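Local coordinates for protein cleavage and polyadenylation specificity factor 100 KD subunit (Methanosarcina mazei, PDB 2XR1) that probably terminates transcription by cleaving nascent RNA at the exit channel of RNA polymerase, using two zinc ions bound in a metallo-beta-lactamase fold, at residues 243-247 with 248-252; 267-270 with 271-274. All blocks are in the same frame, centred on the assembly; numbering follows the deposited sequence.

How the contacts relate
Both contacts are buried, and each is a turn where one of two neighbouring parallel strands of the same mixed sheet, 240-242 and 266-268, hands over to a helix. Contact 1 lies at the zinc site and spends four of its side chains on metal: three histidines and an aspartate hold two zinc ions while backbone bonds close the turn. Contact 2 binds no metal; threonine hydroxyls, a water and two prolines start helix 270-290. The turns touch directly. Val243 N probably bonds to Tyr267 O at 3.0 Å, continuing the strand pairing, and the methyl CG2 of Thr272 packs on Val243 CG1 and the backbone of His245, so the second helix start backs the metal-binding loop.

Contact 1 (243-247 with 248-252); sequences VTHAH and LDHQG. With ZN (zinc ion), chain E; ZN (zinc ion), chain F.
His250 lays one face of its imidazole against His245, whose CE1 stands 3.1 Å above the ring plane and over its centre. The planes are 48° apart, and each ring serves a different metal. His245 NE2 binds one zinc ion at 2.2 Å together with His247 ND1, and His250 NE2 binds the other at 2.1 Å together with Asp249 OD2. This is the HxHxDH signature of the metallo-beta-lactamase superfamily, running from the loop after strand 240-242 into the short helix 248-251; His332 and His607 each complete one site, and Asp355 bridges both. Imidazole suits the task because one nitrogen can take metal while the other is held by protein: His245 ND1 donates to Thr244 OG1, itself bonded to Asp212, which is also the polar partner of His250, whose ND1 is hydrogen-bonded. The His245 CG sits between backbone N and carbonyl carbon (chi1 65°). His247 is also the helix N-cap, its O gripped by His250 N at 2.8 Å and Gln251 N at 3.1 Å. Gln251, bent at chi2, folds back so that NE2 donates to Ala246 O at 2.8 Å, the acceptor lying in the plane of the Gln251 amide, while OE1 turns to Gln280.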
loop_
_atom_site.group_PDB
_atom_site.type_symbol
_atom_site.label_atom_id
_atom_site.label_comp_id
_atom_site.label_asym_id
_atom_site.label_seq_id
_atom_site.Cartn_x
_atom_site.Cartn_y
_atom_site.Cartn_z
ATOM N N VAL B 243 10.638 14.473 -10.401
ATOM C CA VAL B 243 9.677 15.397 -10.974
ATOM C C VAL B 243 9.761 15.217 -12.497
ATOM O O VAL B 243 10.810 15.432 -13.122
ATOM C CB VAL B 243 10.001 16.845 -10.567
ATOM C CG1 VAL B 243 9.080 17.793 -11.245
ATOM C CG2 VAL B 243 9.954 17.029 -9.010
ATOM N N THR B 244 8.648 14.825 -13.090
ATOM C CA THR B 244 8.619 14.485 -14.493
ATOM C C THR B 244 8.616 15.735 -15.372
ATOM O O THR B 244 9.221 15.731 -16.439
ATOM C CB THR B 244 7.378 13.675 -14.824
ATOM O OG1 THR B 244 6.254 14.458 -14.480
ATOM C CG2 THR B 244 7.318 12.379 -14.059
ATOM N N HIS B 245 7.938 16.795 -14.927
ATOM C CA HIS B 245 7.967 18.069 -15.635
ATOM C C HIS B 245 7.441 19.150 -14.705
ATOM O O HIS B 245 6.964 18.854 -13.621
ATOM C CB HIS B 245 7.186 18.049 -16.970
ATOM C CG HIS B 245 5.712 17.838 -16.835
ATOM N ND1 HIS B 245 5.154 16.629 -16.462
ATOM C CD2 HIS B 245 4.668 18.675 -17.068
ATOM C CE1 HIS B 245 3.835 16.742 -16.463
ATOM N NE2 HIS B 245 3.513 17.962 -16.851
ATOM N N ALA B 246 7.538 20.401 -15.143
ATOM C CA ALA B 246 7.397 21.536 -14.239
ATOM C C ALA B 246 5.990 21.899 -13.881
ATOM O O ALA B 246 5.806 22.738 -13.041
ATOM C CB ALA B 246 8.088 22.759 -14.808
ATOM N N HIS B 247 4.989 21.267 -14.487
ATOM C CA HIS B 247 3.611 21.659 -14.217
ATOM C C HIS B 247 3.254 21.514 -12.733
ATOM O O HIS B 247 3.629 20.549 -12.082
ATOM C CB HIS B 247 2.634 20.894 -15.088
ATOM C CG HIS B 247 2.501 21.427 -16.480
ATOM N ND1 HIS B 247 2.204 20.615 -17.553
ATOM C CD2 HIS B 247 2.585 22.681 -16.965
ATOM C CE1 HIS B 247 2.122 21.354 -18.642
ATOM N NE2 HIS B 247 2.355 22.607 -18.314
ATOM N N LEU B 248 2.530 22.500 -12.224
ATOM C CA LEU B 248 2.116 22.502 -10.835
ATOM C C LEU B 248 1.455 21.195 -10.405
ATOM O O LEU B 248 1.743 20.709 -9.332
ATOM C CB LEU B 248 1.239 23.715 -10.527
ATOM C CG LEU B 248 2.131 24.890 -10.108
ATOM C CD1 LEU B 248 1.407 26.208 -10.192
ATOM C CD2 LEU B 248 2.776 24.664 -8.720
ATOM N N ASP B 249 0.639 20.597 -11.275
ATOM C CA ASP B 249 -0.080 19.367 -10.958
ATOM C C ASP B 249 0.872 18.196 -10.894
ATOM O O ASP B 249 0.404 17.090 -10.796
ATOM C CB ASP B 249 -1.242 19.108 -11.965
ATOM C CG ASP B 249 -0.761 18.810 -13.426
ATOM O OD1 ASP B 249 -0.062 19.676 -13.999
ATOM O OD2 ASP B 249 -1.083 17.742 -14.039
ATOM N N HIS B 250 2.186 18.429 -11.015
ATOM C CA HIS B 250 3.204 17.378 -10.838
ATOM C C HIS B 250 4.374 17.656 -9.846
ATOM O O HIS B 250 5.050 16.710 -9.399
ATOM C CB HIS B 250 3.814 17.041 -12.182
ATOM C CG HIS B 250 2.824 16.514 -13.169
ATOM N ND1 HIS B 250 2.697 15.171 -13.469
ATOM C CD2 HIS B 250 1.896 17.155 -13.905
ATOM C CE1 HIS B 250 1.727 15.023 -14.350
ATOM N NE2 HIS B 250 1.217 16.205 -14.627
ATOM N N GLN B 251 4.660 18.937 -9.591
ATOM C CA GLN B 251 5.722 19.373 -8.683
ATOM C C GLN B 251 5.206 20.264 -7.537
ATOM O O GLN B 251 5.881 20.463 -6.523
ATOM C CB GLN B 251 6.829 20.102 -9.449
ATOM C CG GLN B 251 6.417 21.304 -10.400
ATOM C CD GLN B 251 6.175 22.631 -9.680
ATOM O OE1 GLN B 251 6.325 22.734 -8.454
ATOM N NE2 GLN B 251 5.797 23.655 -10.428
ATOM N N GLY B 252 4.000 20.781 -7.678
ATOM C CA GLY B 252 3.541 21.823 -6.780
ATOM C C GLY B 252 3.561 21.577 -5.278
ATOM O O GLY B 252 3.612 22.517 -4.512
HETATM ZN ZN ZN E . 1.626 18.677 -17.699
HETATM ZN ZN ZN F . -0.375 16.947 -15.847
#

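Contact 2 (267-270 with 271-274); sequences YCTP and PTRD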
loop_
_atom_site.group_PDB
_atom_site.type_symbol
_atom_site.label_atom_id
_atom_site.label_comp_id
_atom_site.label_asym_id
_atom_site.label_seq_id
_atom_site.Cartn_x
_atom_site.Cartn_y
_atom_site.Cartn_z
ATOM N N TYR B 267 14.970 14.736 -8.291
ATOM C CA TYR B 267 15.665 14.575 -9.594
ATOM C C TYR B 267 14.726 15.035 -10.683
ATOM O O TYR B 267 13.573 14.621 -10.696
ATOM C CB TYR B 267 16.025 13.134 -9.902
ATOM C CG TYR B 267 17.049 12.554 -9.007
ATOM C CD1 TYR B 267 18.377 12.863 -9.173
ATOM C CD2 TYR B 267 16.689 11.679 -8.000
ATOM C CE1 TYR B 267 19.342 12.337 -8.341
ATOM C CE2 TYR B 267 17.636 11.142 -7.147
ATOM C CZ TYR B 267 18.956 11.491 -7.312
ATOM O OH TYR B 267 19.888 11.000 -6.460
ATOM N N CYS B 268 15.240 15.895 -11.581
ATOM C CA CYS B 268 14.487 16.385 -12.733
ATOM C C CYS B 268 15.436 16.922 -13.769
ATOM O O CYS B 268 16.607 16.922 -13.551
ATOM C CB CYS B 268 13.551 17.498 -12.332
ATOM S SG CYS B 268 14.472 18.913 -11.777
ATOM N N THR B 269 14.919 17.340 -14.925
ATOM C CA THR B 269 15.787 17.889 -16.000
ATOM C C THR B 269 16.194 19.285 -15.621
ATOM O O THR B 269 15.585 19.869 -14.763
ATOM C CB THR B 269 15.092 17.916 -17.378
ATOM O OG1 THR B 269 13.865 18.652 -17.267
ATOM C CG2 THR B 269 14.831 16.478 -17.867
ATOM N N PRO B 270 17.244 19.814 -16.220
ATOM C CA PRO B 270 17.628 21.215 -15.864
ATOM C C PRO B 270 16.547 22.270 -16.101
ATOM O O PRO B 270 16.366 23.155 -15.274
ATOM C CB PRO B 270 18.855 21.484 -16.737
ATOM C CG PRO B 270 19.425 20.125 -17.012
ATOM C CD PRO B 270 18.309 19.106 -16.955
ATOM N N PRO B 271 15.844 22.218 -17.231
ATOM C CA PRO B 271 14.801 23.207 -17.418
ATOM C C PRO B 271 13.639 23.028 -16.437
ATOM O O PRO B 271 13.052 24.015 -15.985
ATOM C CB PRO B 271 14.335 22.963 -18.855
ATOM C CG PRO B 271 15.428 22.195 -19.471
ATOM C CD PRO B 271 16.006 21.373 -18.422
ATOM N N THR B 272 13.294 21.797 -16.118
ATOM C CA THR B 272 12.304 21.569 -15.108
ATOM C C THR B 272 12.688 22.291 -13.835
ATOM O O THR B 272 11.869 22.896 -13.172
ATOM C CB THR B 272 12.159 20.053 -14.811
ATOM O OG1 THR B 272 11.680 19.414 -15.985
ATOM C CG2 THR B 272 11.206 19.779 -13.695
ATOM N N ARG B 273 13.947 22.197 -13.470
ATOM C CA ARG B 273 14.387 22.768 -12.232
ATOM C C ARG B 273 14.028 24.244 -12.210
ATOM O O ARG B 273 13.410 24.735 -11.274
ATOM C CB ARG B 273 15.884 22.608 -12.146
ATOM C CG ARG B 273 16.393 22.608 -10.746
ATOM C CD ARG B 273 17.076 23.853 -10.398
ATOM N NE ARG B 273 18.218 24.186 -11.235
ATOM C CZ ARG B 273 19.502 24.051 -10.872
ATOM N NH1 ARG B 273 19.857 23.493 -9.698
ATOM N NH2 ARG B 273 20.463 24.467 -11.698
ATOM N N ASP B 274 14.398 24.937 -13.276
ATOM C CA ASP B 274 14.188 26.385 -13.341
ATOM C C ASP B 274 12.703 26.772 -13.339
ATOM O O ASP B 274 12.306 27.733 -12.641
ATOM C CB ASP B 274 14.880 26.937 -14.576
ATOM C CG ASP B 274 16.413 26.809 -14.506
ATOM O OD1 ASP B 274 16.966 26.538 -13.401
ATOM O OD2 ASP B 274 17.075 27.010 -15.564
HETATM O O HOH W 1 12.034 16.708 -15.288
#
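The side chains of Thr269 and Thr272 cross at about a right angle and bring OG1 to OG1 at 2.6 Å. The same Thr269 OG1 takes a weak capping bond from Thr272 N at 3.4 Å, placed for it by a chi1 of 56° that sets the oxygen between the backbone N and the carbonyl carbon; Thr269 OG1 is also hydrogen-bonded to Gly335 O. A water links the pair as well, accepting from Thr269 N at 3.0 Å and lying 2.8 Å from Thr272 OG1. Thr269 is thus the N-cap of helix 270-290, where the chain leaves strand 266-268 in the alpha/beta scaffold of the metallo-beta-lactamase fold. Its carbonyl O receives Arg273 N at 3.1 Å as the first turn closes. Proline suits the next two places, since the first turn of a helix asks for no N-H there; Pro270 and Pro271 lie side by side, Pro270 CB to Pro271 CD 3.3 Å. On the strand side, Cys268 CB meets the methyl CG2 of Thr272 at 3.5 Å, a small apolar contact beside the polar cap. Farther out, Asp274 divides its carboxylate: OD1 makes a weak, long salt bridge with Arg273 NE, while OD2 is hydrogen-bonded to His461.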